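Local coordinates for protein enoyl-CoA hydratase (Mycolicibacterium smegmatis, PDB 7MCM) that probably catalyses the reversible hydration of enoyl-CoA thioesters to (3S)-3-hydroxyacyl-CoA in fatty acid metabolism, as a member of the enoyl-CoA hydratase/isomerase family, at residues Ile36-Asn47 with Arg97-Val107; Arg12-Asp22 with Asp49-Ala60. One frame throughout, in Å; residues are numbered along the deposited sequence.

How the interactions relate
Interactions 1 and 2 share one beta-alpha-beta unit: strand 16-21 leads into helix 33-48, which leads into strand 54-59. Interaction 2 joins the two parallel strands of that unit, and interaction 1 lays helix 97-104 along the connecting helix. Both are partly buried, with apolar side chains (F39, V43; W19, V55) inside and most charged ones toward the exposed margin. Main-chain bonds carry most of the strand pairing; the helix pair relies on side chains, including a row of acid-arginine bridges. The two contacts meet where W19 packs against A42 and V43, and V107 against V55, so helix 33-48, and the loop that follows helix 97-104, pack on the sheet face that carries W19 and V55.

Interaction 1. Residues Ile36-Asn47 with Arg97-Val107; sequences IDAFDAAVDAAN and RVPRALQRCEV
R97 and R104 reach from one helix to three aspartates on the other, D37, D40 and D44, and tie 36-47 to 97-104 along a polar seam. The helix segments run almost parallel, 5° apart, with axes 9.4 Å from each other. D40 sits between the arginines and divides its carboxylate. Its OD2 receives R97 NH2 at 2.5 Å through the anti lone pair, the two flat groups nearly coplanar, while OD1 takes R104 NH2 at 2.7 Å from above the carboxylate plane. A water donates to D40 OD1 and to the carbonyl O of R97 and accepts from R104 NH1, joining the two helices once more. R97 also gives NH2 to D37 OD1 at 2.8 Å, and the CG2 methyl of I36 lies over one face of its guanidinium. R104 carries CG between its backbone N and carbonyl carbon (chi1 75°), and its extended chain brings NE to D44 OD1 at 2.9 Å, a nearly straight bond in the guanidinium plane.

Beneath this seam the packing is apolar. The F39 ring turns its edge to L102, with CZ 3.8 Å from L102 CG, and A101 CB also approaches the ring edge. V43 points its CG1 branch at the carbonyl O of A101 and at C105. At the far end the N47 amide works both ways: OD1 accepts from E106 N at 2.7 Å, and ND2 donates to the carbonyl O of R104, so both polar atoms of the amide are used, on the backbone of R104 and E106. R217 bridges both sides here, pairing with E106 and bonding the carbonyls of A46 and N47. The whole is a parallel helix-helix packing in the crotonase fold, with a salt-bridge network along one side and a hydrophobic seam along the other.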
loop_
_atom_site.group_PDB
_atom_site.type_symbol
_atom_site.label_atom_id
_atom_site.label_comp_id
_atom_site.label_asym_id
_atom_site.label_seq_id
_atom_site.Cartn_x
_atom_site.Cartn_y
_atom_site.Cartn_z
ATOM N N ILE B 36 -7.474 5.199 -30.323
ATOM C CA ILE B 36 -6.970 4.366 -29.236
ATOM C C ILE B 36 -6.037 3.292 -29.780
ATOM O O ILE B 36 -4.936 3.084 -29.251
ATOM C CB ILE B 36 -8.145 3.769 -28.436
ATOM C CG1 ILE B 36 -8.967 4.903 -27.799
ATOM C CG2 ILE B 36 -7.626 2.812 -27.368
ATOM C CD1 ILE B 36 -10.277 4.467 -27.135
ATOM N N ASP B 37 -6.434 2.640 -30.880
ATOM C CA ASP B 37 -5.585 1.634 -31.514
ATOM C C ASP B 37 -4.242 2.221 -31.949
ATOM O O ASP B 37 -3.196 1.588 -31.775
ATOM C CB ASP B 37 -6.306 1.029 -32.719
ATOM C CG ASP B 37 -7.471 0.141 -32.328
ATOM O OD1 ASP B 37 -7.531 -0.301 -31.162
ATOM O OD2 ASP B 37 -8.330 -0.117 -33.196
ATOM N N ALA B 38 -4.256 3.421 -32.542
ATOM C CA ALA B 38 -3.016 4.055 -32.988
ATOM C C ALA B 38 -2.127 4.439 -31.808
ATOM O O ALA B 38 -0.897 4.359 -31.891
ATOM C CB ALA B 38 -3.340 5.293 -33.820
ATOM N N PHE B 39 -2.738 4.879 -30.709
ATOM C CA PHE B 39 -1.970 5.242 -29.527
ATOM C C PHE B 39 -1.307 4.009 -28.925
ATOM O O PHE B 39 -0.119 4.041 -28.588
ATOM C CB PHE B 39 -2.883 5.951 -28.524
ATOM C CG PHE B 39 -2.144 6.682 -27.430
ATOM C CD1 PHE B 39 -1.620 7.946 -27.654
ATOM C CD2 PHE B 39 -1.989 6.111 -26.185
ATOM C CE1 PHE B 39 -0.941 8.629 -26.656
ATOM C CE2 PHE B 39 -1.302 6.781 -25.171
ATOM C CZ PHE B 39 -0.780 8.042 -25.410
ATOM N N ASP B 40 -2.053 2.903 -28.814
ATOM C CA ASP B 40 -1.449 1.628 -28.436
ATOM C C ASP B 40 -0.247 1.305 -29.316
ATOM O O ASP B 40 0.840 1.007 -28.814
ATOM C CB ASP B 40 -2.477 0.499 -28.532
ATOM C CG ASP B 40 -3.195 0.243 -27.224
ATOM O OD1 ASP B 40 -2.633 0.533 -26.145
ATOM O OD2 ASP B 40 -4.337 -0.257 -27.275
ATOM N N ALA B 41 -0.430 1.361 -30.639
ATOM C CA ALA B 41 0.647 0.990 -31.558
ATOM C C ALA B 41 1.854 1.916 -31.410
ATOM O O ALA B 41 3.000 1.456 -31.431
ATOM C CB ALA B 41 0.138 0.999 -32.998
ATOM N N ALA B 42 1.613 3.224 -31.252
ATOM C CA ALA B 42 2.712 4.179 -31.136
ATOM C C ALA B 42 3.539 3.921 -29.884
ATOM O O ALA B 42 4.774 3.978 -29.925
ATOM C CB ALA B 42 2.170 5.609 -31.135
ATOM N N VAL B 43 2.877 3.646 -28.759
ATOM C CA VAL B 43 3.603 3.320 -27.534
ATOM C C VAL B 43 4.437 2.061 -27.729
ATOM O O VAL B 43 5.622 2.021 -27.382
ATOM C CB VAL B 43 2.633 3.180 -26.346
ATOM C CG1 VAL B 43 3.346 2.543 -25.139
ATOM C CG2 VAL B 43 2.103 4.545 -25.953
ATOM N N ASP B 44 3.830 1.010 -28.283
ATOM C CA ASP B 44 4.571 -0.230 -28.469
ATOM C C ASP B 44 5.744 -0.047 -29.429
ATOM O O ASP B 44 6.804 -0.661 -29.247
ATOM C CB ASP B 44 3.634 -1.340 -28.948
ATOM C CG ASP B 44 2.691 -1.805 -27.857
ATOM O OD1 ASP B 44 2.925 -1.427 -26.687
ATOM O OD2 ASP B 44 1.733 -2.544 -28.154
ATOM N N ALA B 45 5.570 0.775 -30.468
ATOM C CA ALA B 45 6.655 0.987 -31.422
ATOM C C ALA B 45 7.770 1.825 -30.811
ATOM O O ALA B 45 8.952 1.593 -31.087
ATOM C CB ALA B 45 6.126 1.648 -32.693
ATOM N N ALA B 46 7.414 2.809 -29.992
ATOM C CA ALA B 46 8.433 3.628 -29.346
ATOM C C ALA B 46 9.217 2.817 -28.319
ATOM O O ALA B 46 10.441 2.947 -28.226
ATOM C CB ALA B 46 7.785 4.862 -28.712
ATOM N N ASN B 47 8.535 1.954 -27.557
ATOM C CA ASN B 47 9.245 1.059 -26.644
ATOM C C ASN B 47 10.227 0.166 -27.388
ATOM O O ASN B 47 11.327 -0.109 -26.895
ATOM C CB ASN B 47 8.261 0.182 -25.875
ATOM C CG ASN B 47 7.534 0.938 -24.797
ATOM O OD1 ASN B 47 7.945 2.034 -24.406
ATOM N ND2 ASN B 47 6.435 0.366 -24.312
ATOM N N ARG B 97 -7.778 2.314 -22.099
ATOM C CA ARG B 97 -6.616 1.793 -22.808
ATOM C C ARG B 97 -5.522 2.848 -22.931
ATOM O O ARG B 97 -4.333 2.521 -22.871
ATOM C CB ARG B 97 -7.034 1.274 -24.183
ATOM C CG ARG B 97 -7.780 -0.044 -24.137
ATOM C CD ARG B 97 -8.297 -0.441 -25.512
ATOM N NE ARG B 97 -7.228 -0.563 -26.493
ATOM C CZ ARG B 97 -7.434 -0.687 -27.797
ATOM N NH1 ARG B 97 -8.659 -0.711 -28.301
ATOM N NH2 ARG B 97 -6.390 -0.805 -28.614
ATOM N N VAL B 98 -5.901 4.114 -23.149
ATOM C CA VAL B 98 -4.899 5.182 -23.259
ATOM C C VAL B 98 -4.100 5.364 -21.971
ATOM O O VAL B 98 -2.857 5.389 -22.039
ATOM C CB VAL B 98 -5.572 6.487 -23.725
ATOM C CG1 VAL B 98 -4.687 7.694 -23.406
ATOM C CG2 VAL B 98 -5.876 6.420 -25.194
ATOM N N PRO B 99 -4.717 5.493 -20.784
ATOM C CA PRO B 99 -3.906 5.557 -19.558
ATOM C C PRO B 99 -3.001 4.355 -19.387
ATOM O O PRO B 99 -1.839 4.502 -18.990
ATOM C CB PRO B 99 -4.959 5.615 -18.443
ATOM C CG PRO B 99 -6.187 6.056 -19.094
ATOM C CD PRO B 99 -6.157 5.618 -20.493
ATOM N N ARG B 100 -3.506 3.160 -19.692
ATOM C CA ARG B 100 -2.695 1.964 -19.527
ATOM C C ARG B 100 -1.546 1.948 -20.524
ATOM O O ARG B 100 -0.464 1.443 -20.208
ATOM C CB ARG B 100 -3.562 0.715 -19.685
ATOM C CG ARG B 100 -4.618 0.572 -18.590
ATOM C CD ARG B 100 -5.250 -0.801 -18.585
ATOM N NE ARG B 100 -6.326 -0.884 -17.604
ATOM C CZ ARG B 100 -6.141 -1.080 -16.304
ATOM N NH1 ARG B 100 -4.927 -1.210 -15.790
ATOM N NH2 ARG B 100 -7.201 -1.120 -15.498
ATOM N N ALA B 101 -1.758 2.496 -21.723
ATOM C CA ALA B 101 -0.665 2.587 -22.690
ATOM C C ALA B 101 0.448 3.497 -22.176
ATOM O O ALA B 101 1.637 3.149 -22.239
ATOM C CB ALA B 101 -1.195 3.071 -24.041
ATOM N N LEU B 102 0.080 4.661 -21.632
ATOM C CA LEU B 102 1.093 5.569 -21.107
ATOM C C LEU B 102 1.816 4.949 -19.926
ATOM O O LEU B 102 3.003 5.220 -19.711
ATOM C CB LEU B 102 0.441 6.893 -20.718
ATOM C CG LEU B 102 0.445 7.922 -21.840
ATOM C CD1 LEU B 102 -0.213 9.186 -21.356
ATOM C CD2 LEU B 102 1.875 8.186 -22.325
ATOM N N GLN B 103 1.123 4.087 -19.174
ATOM C CA GLN B 103 1.739 3.394 -18.050
ATOM C C GLN B 103 2.816 2.431 -18.499
ATOM O O GLN B 103 3.755 2.174 -17.745
ATOM C CB GLN B 103 0.688 2.616 -17.256
ATOM C CG GLN B 103 -0.107 3.418 -16.243
ATOM C CD GLN B 103 0.783 4.042 -15.178
ATOM O OE1 GLN B 103 1.017 5.254 -15.164
ATOM N NE2 GLN B 103 1.283 3.202 -14.268
ATOM N N ARG B 104 2.677 1.845 -19.682
ATOM C CA ARG B 104 3.707 0.946 -20.175
ATOM C C ARG B 104 4.674 1.635 -21.130
ATOM O O ARG B 104 5.623 0.993 -21.600
ATOM C CB ARG B 104 3.072 -0.291 -20.824
ATOM C CG ARG B 104 2.483 -0.049 -22.185
ATOM C CD ARG B 104 2.035 -1.346 -22.874
ATOM N NE ARG B 104 1.485 -1.054 -24.196
ATOM C CZ ARG B 104 0.214 -0.737 -24.415
ATOM N NH1 ARG B 104 -0.675 -0.716 -23.432
ATOM N NH2 ARG B 104 -0.177 -0.431 -25.651
ATOM N N CYS B 105 4.486 2.931 -21.395
ATOM C CA CYS B 105 5.417 3.671 -22.243
ATOM C C CYS B 105 6.721 3.926 -21.502
ATOM O O CYS B 105 6.735 4.631 -20.484
ATOM C CB CYS B 105 4.805 4.994 -22.689
ATOM S SG CYS B 105 5.824 5.872 -23.908
ATOM N N GLU B 106 7.822 3.406 -22.055
ATOM C CA GLU B 106 9.122 3.494 -21.405
ATOM C C GLU B 106 9.827 4.817 -21.647
ATOM O O GLU B 106 10.814 5.103 -20.962
ATOM C CB GLU B 106 10.035 2.369 -21.877
ATOM C CG GLU B 106 9.437 1.007 -21.737
ATOM C CD GLU B 106 10.365 -0.058 -22.269
ATOM O OE1 GLU B 106 11.541 0.268 -22.571
ATOM O OE2 GLU B 106 9.917 -1.220 -22.386
ATOM N N VAL B 107 9.388 5.609 -22.617
ATOM C CA VAL B 107 10.097 6.852 -22.896
ATOM C C VAL B 107 9.318 8.006 -22.274
ATOM O O VAL B 107 8.082 7.941 -22.175
ATOM C CB VAL B 107 10.332 7.053 -24.408
ATOM C CG1 VAL B 107 10.812 5.749 -25.064
ATOM C CG2 VAL B 107 9.114 7.568 -25.088
HETATM O O HOH W 1 -3.441 0.138 -23.648
#

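Interaction 2. Residues Arg12-Asp22 with Asp49-Ala60; sequences RAGRVQTWTID and DTDISVVILTGA
Strands 16-21 and 54-59 pair in parallel, crossing at -22°, in register from V16 beside V54 to I21 beside G59. Main-chain bonds alternate between them: Q17 N to V54 O, I56 N to Q17 O, W19 N to I56 O, and so on to A60 N on I21 O at 2.9 Å. At the start of the ladder R15 O accepts from S53 N at 2.9 Å and also from V54 N.

On the face bearing Q17, W19 and V55, the V55 CG1 methyl sits over the indole in a CH-pi contact, 3.6 Å from the centroid of the five-membered ring of W19. CG1 lies anti to the backbone N of V55 (chi1 165°), which directs it there. W19 NE1 donates to Q17 OE1 at 2.9 Å, almost in the ring plane, fixing the indole's rotation. On the other face V16 CG1 meets I56 CD1, and T58 passes its hydroxyl on to the A112 carbonyl of the next strand.

At the N-terminal end R12 NH1 forms a salt bridge with D49 OD2 at 3.0 Å, the oxygen over one guanidinium face; I52 CD1 also packs over a face. This chemistry implies that the backbone ladder sets the register, a methyl and an amide hold the indole, and a mainly electrostatic pairing ties the end of strand 8-13, just before the hairpin turn, to the turn that follows helix 33-48.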
loop_
_atom_site.group_PDB
_atom_site.type_symbol
_atom_site.label_atom_id
_atom_site.label_comp_id
_atom_site.label_asym_id
_atom_site.label_seq_id
_atom_site.Cartn_x
_atom_site.Cartn_y
_atom_site.Cartn_z
ATOM N N ARG B 12 9.632 11.725 -36.722
ATOM C CA ARG B 12 10.862 11.510 -35.970
ATOM C C ARG B 12 11.918 12.540 -36.337
ATOM O O ARG B 12 12.134 12.824 -37.518
ATOM C CB ARG B 12 11.440 10.119 -36.180
ATOM C CG ARG B 12 12.631 9.848 -35.251
ATOM C CD ARG B 12 13.132 8.454 -35.453
ATOM N NE ARG B 12 12.002 7.544 -35.343
ATOM C CZ ARG B 12 12.043 6.251 -35.630
ATOM N NH1 ARG B 12 13.158 5.672 -36.049
ATOM N NH2 ARG B 12 10.937 5.525 -35.496
ATOM N N ALA B 13 12.610 13.055 -35.316
ATOM C CA ALA B 13 13.756 13.958 -35.485
ATOM C C ALA B 13 14.843 13.470 -34.530
ATOM O O ALA B 13 14.874 13.855 -33.357
ATOM C CB ALA B 13 13.367 15.409 -35.206
ATOM N N GLY B 14 15.716 12.596 -35.020
ATOM C CA GLY B 14 16.776 12.045 -34.192
ATOM C C GLY B 14 16.226 11.070 -33.171
ATOM O O GLY B 14 15.607 10.069 -33.543
ATOM N N ARG B 15 16.404 11.362 -31.884
ATOM C CA ARG B 15 15.862 10.527 -30.819
ATOM C C ARG B 15 14.524 11.036 -30.292
ATOM O O ARG B 15 14.022 10.522 -29.284
ATOM C CB ARG B 15 16.867 10.410 -29.677
ATOM C CG ARG B 15 18.273 10.164 -30.174
ATOM C CD ARG B 15 19.212 9.792 -29.052
ATOM N NE ARG B 15 19.251 8.341 -28.919
ATOM C CZ ARG B 15 20.294 7.586 -29.232
ATOM N NH1 ARG B 15 21.424 8.116 -29.679
ATOM N NH2 ARG B 15 20.192 6.262 -29.127
ATOM N N VAL B 16 13.926 12.019 -30.954
ATOM C CA VAL B 16 12.672 12.612 -30.509
ATOM C C VAL B 16 11.600 12.301 -31.539
ATOM O O VAL B 16 11.752 12.632 -32.719
ATOM C CB VAL B 16 12.814 14.130 -30.309
ATOM C CG1 VAL B 16 11.493 14.735 -29.819
ATOM C CG2 VAL B 16 13.944 14.426 -29.334
ATOM N N GLN B 17 10.501 11.702 -31.088
ATOM C CA GLN B 17 9.324 11.504 -31.921
ATOM C C GLN B 17 8.261 12.508 -31.515
ATOM O O GLN B 17 8.081 12.789 -30.327
ATOM C CB GLN B 17 8.742 10.095 -31.785
ATOM C CG GLN B 17 9.366 9.049 -32.644
ATOM C CD GLN B 17 8.616 7.734 -32.574
ATOM O OE1 GLN B 17 7.709 7.569 -31.757
ATOM N NE2 GLN B 17 9.007 6.783 -33.412
ATOM N N THR B 18 7.552 13.044 -32.499
ATOM C CA THR B 18 6.381 13.860 -32.224
ATOM C C THR B 18 5.142 13.091 -32.652
ATOM O O THR B 18 5.080 12.572 -33.775
ATOM C CB THR B 18 6.464 15.206 -32.935
ATOM O OG1 THR B 18 7.667 15.863 -32.537
ATOM C CG2 THR B 18 5.282 16.085 -32.541
ATOM N N TRP B 19 4.181 12.990 -31.741
ATOM C CA TRP B 19 2.876 12.397 -32.005
ATOM C C TRP B 19 1.866 13.533 -32.046
ATOM O O TRP B 19 1.706 14.253 -31.055
ATOM C CB TRP B 19 2.489 11.397 -30.918
ATOM C CG TRP B 19 3.450 10.263 -30.712
ATOM C CD1 TRP B 19 4.565 9.975 -31.447
ATOM C CD2 TRP B 19 3.369 9.262 -29.693
ATOM N NE1 TRP B 19 5.176 8.846 -30.953
ATOM C CE2 TRP B 19 4.461 8.392 -29.874
ATOM C CE3 TRP B 19 2.471 9.014 -28.645
ATOM C CZ2 TRP B 19 4.678 7.287 -29.049
ATOM C CZ3 TRP B 19 2.688 7.924 -27.828
ATOM C CH2 TRP B 19 3.788 7.078 -28.025
ATOM N N THR B 20 1.199 13.705 -33.189
ATOM C CA THR B 20 0.227 14.776 -33.360
ATOM C C THR B 20 -1.156 14.146 -33.473
ATOM O O THR B 20 -1.442 13.427 -34.440
ATOM C CB THR B 20 0.540 15.633 -34.585
ATOM O OG1 THR B 20 1.889 16.104 -34.512
ATOM C CG2 THR B 20 -0.381 16.826 -34.617
ATOM N N ILE B 21 -2.009 14.424 -32.478
ATOM C CA ILE B 21 -3.398 13.988 -32.529
ATOM C C ILE B 21 -4.073 14.672 -33.700
ATOM O O ILE B 21 -4.011 15.900 -33.832
ATOM C CB ILE B 21 -4.111 14.340 -31.216
ATOM C CG1 ILE B 21 -3.372 13.736 -30.016
ATOM C CG2 ILE B 21 -5.596 13.899 -31.277
ATOM C CD1 ILE B 21 -3.804 14.331 -28.677
ATOM N N ASP B 22 -4.716 13.883 -34.577
ATOM C CA ASP B 22 -5.295 14.467 -35.795
ATOM C C ASP B 22 -6.665 13.819 -36.061
ATOM O O ASP B 22 -6.819 12.936 -36.907
ATOM C CB ASP B 22 -4.329 14.318 -36.983
ATOM C CG ASP B 22 -4.645 15.280 -38.140
ATOM O OD1 ASP B 22 -5.665 16.002 -38.068
ATOM O OD2 ASP B 22 -3.862 15.320 -39.120
ATOM N N ASP B 49 11.766 0.643 -30.290
ATOM C CA ASP B 49 12.850 1.331 -30.990
ATOM C C ASP B 49 13.747 1.992 -29.952
ATOM O O ASP B 49 13.508 3.118 -29.525
ATOM C CB ASP B 49 12.295 2.343 -31.987
ATOM C CG ASP B 49 13.375 2.923 -32.908
ATOM O OD1 ASP B 49 14.580 2.720 -32.642
ATOM O OD2 ASP B 49 13.012 3.596 -33.893
ATOM N N THR B 50 14.818 1.292 -29.567
ATOM C CA THR B 50 15.706 1.807 -28.530
ATOM C C THR B 50 16.433 3.085 -28.938
ATOM O O THR B 50 17.029 3.738 -28.077
ATOM C CB THR B 50 16.702 0.730 -28.120
ATOM O OG1 THR B 50 17.501 0.352 -29.251
ATOM C CG2 THR B 50 15.965 -0.485 -27.565
ATOM N N ASP B 51 16.370 3.483 -30.206
ATOM C CA ASP B 51 16.926 4.775 -30.588
ATOM C C ASP B 51 16.072 5.935 -30.070
ATOM O O ASP B 51 16.592 7.041 -29.879
ATOM C CB ASP B 51 17.065 4.854 -32.111
ATOM C CG ASP B 51 18.080 3.852 -32.678
ATOM O OD1 ASP B 51 19.060 3.489 -31.983
ATOM O OD2 ASP B 51 17.881 3.416 -33.833
ATOM N N ILE B 52 14.778 5.709 -29.830
ATOM C CA ILE B 52 13.871 6.763 -29.376
ATOM C C ILE B 52 14.035 6.997 -27.876
ATOM O O ILE B 52 14.046 6.049 -27.080
ATOM C CB ILE B 52 12.409 6.406 -29.710
ATOM C CG1 ILE B 52 12.250 6.095 -31.199
ATOM C CG2 ILE B 52 11.462 7.531 -29.272
ATOM C CD1 ILE B 52 12.552 7.257 -32.093
ATOM N N SER B 53 14.108 8.269 -27.479
ATOM C CA SER B 53 14.304 8.634 -26.082
ATOM C C SER B 53 13.257 9.585 -25.523
ATOM O O SER B 53 13.145 9.683 -24.300
ATOM C CB SER B 53 15.689 9.278 -25.879
ATOM O OG SER B 53 16.715 8.304 -25.908
ATOM N N VAL B 54 12.527 10.317 -26.363
ATOM C CA VAL B 54 11.538 11.299 -25.916
ATOM C C VAL B 54 10.399 11.313 -26.927
ATOM O O VAL B 54 10.636 11.207 -28.136
ATOM C CB VAL B 54 12.134 12.721 -25.789
ATOM C CG1 VAL B 54 11.147 13.652 -25.101
ATOM C CG2 VAL B 54 13.450 12.717 -25.054
ATOM N N VAL B 55 9.170 11.467 -26.428
ATOM C CA VAL B 55 7.981 11.711 -27.249
ATOM C C VAL B 55 7.433 13.078 -26.876
ATOM O O VAL B 55 7.330 13.404 -25.688
ATOM C CB VAL B 55 6.901 10.620 -27.062
ATOM C CG1 VAL B 55 5.535 11.060 -27.633
ATOM C CG2 VAL B 55 7.328 9.328 -27.718
ATOM N N ILE B 56 7.138 13.890 -27.890
ATOM C CA ILE B 56 6.359 15.116 -27.737
ATOM C C ILE B 56 4.942 14.831 -28.232
ATOM O O ILE B 56 4.747 14.467 -29.397
ATOM C CB ILE B 56 6.967 16.281 -28.527
ATOM C CG1 ILE B 56 8.354 16.669 -27.988
ATOM C CG2 ILE B 56 5.991 17.460 -28.532
ATOM C CD1 ILE B 56 9.101 17.667 -28.896
ATOM N N LEU B 57 3.949 15.024 -27.371
ATOM C CA LEU B 57 2.550 14.786 -27.720
ATOM C C LEU B 57 1.834 16.121 -27.862
ATOM O O LEU B 57 1.864 16.944 -26.947
ATOM C CB LEU B 57 1.859 13.921 -26.662
ATOM C CG LEU B 57 0.359 13.662 -26.852
ATOM C CD1 LEU B 57 0.092 12.854 -28.129
ATOM C CD2 LEU B 57 -0.190 12.961 -25.616
ATOM N N THR B 58 1.183 16.335 -29.006
ATOM C CA THR B 58 0.555 17.619 -29.274
ATOM C C THR B 58 -0.639 17.383 -30.200
ATOM O O THR B 58 -0.875 16.265 -30.663
ATOM C CB THR B 58 1.581 18.593 -29.871
ATOM O OG1 THR B 58 1.110 19.937 -29.775
ATOM C CG2 THR B 58 1.874 18.254 -31.317
ATOM N N GLY B 59 -1.412 18.432 -30.448
ATOM C CA GLY B 59 -2.617 18.336 -31.275
ATOM C C GLY B 59 -2.486 19.148 -32.551
ATOM O O GLY B 59 -1.886 20.226 -32.546
ATOM N N ALA B 60 -3.066 18.634 -33.642
ATOM C CA ALA B 60 -3.127 19.383 -34.886
ATOM C C ALA B 60 -4.188 20.475 -34.806
ATOM O O ALA B 60 -5.291 20.257 -34.300
ATOM C CB ALA B 60 -3.430 18.454 -36.069
#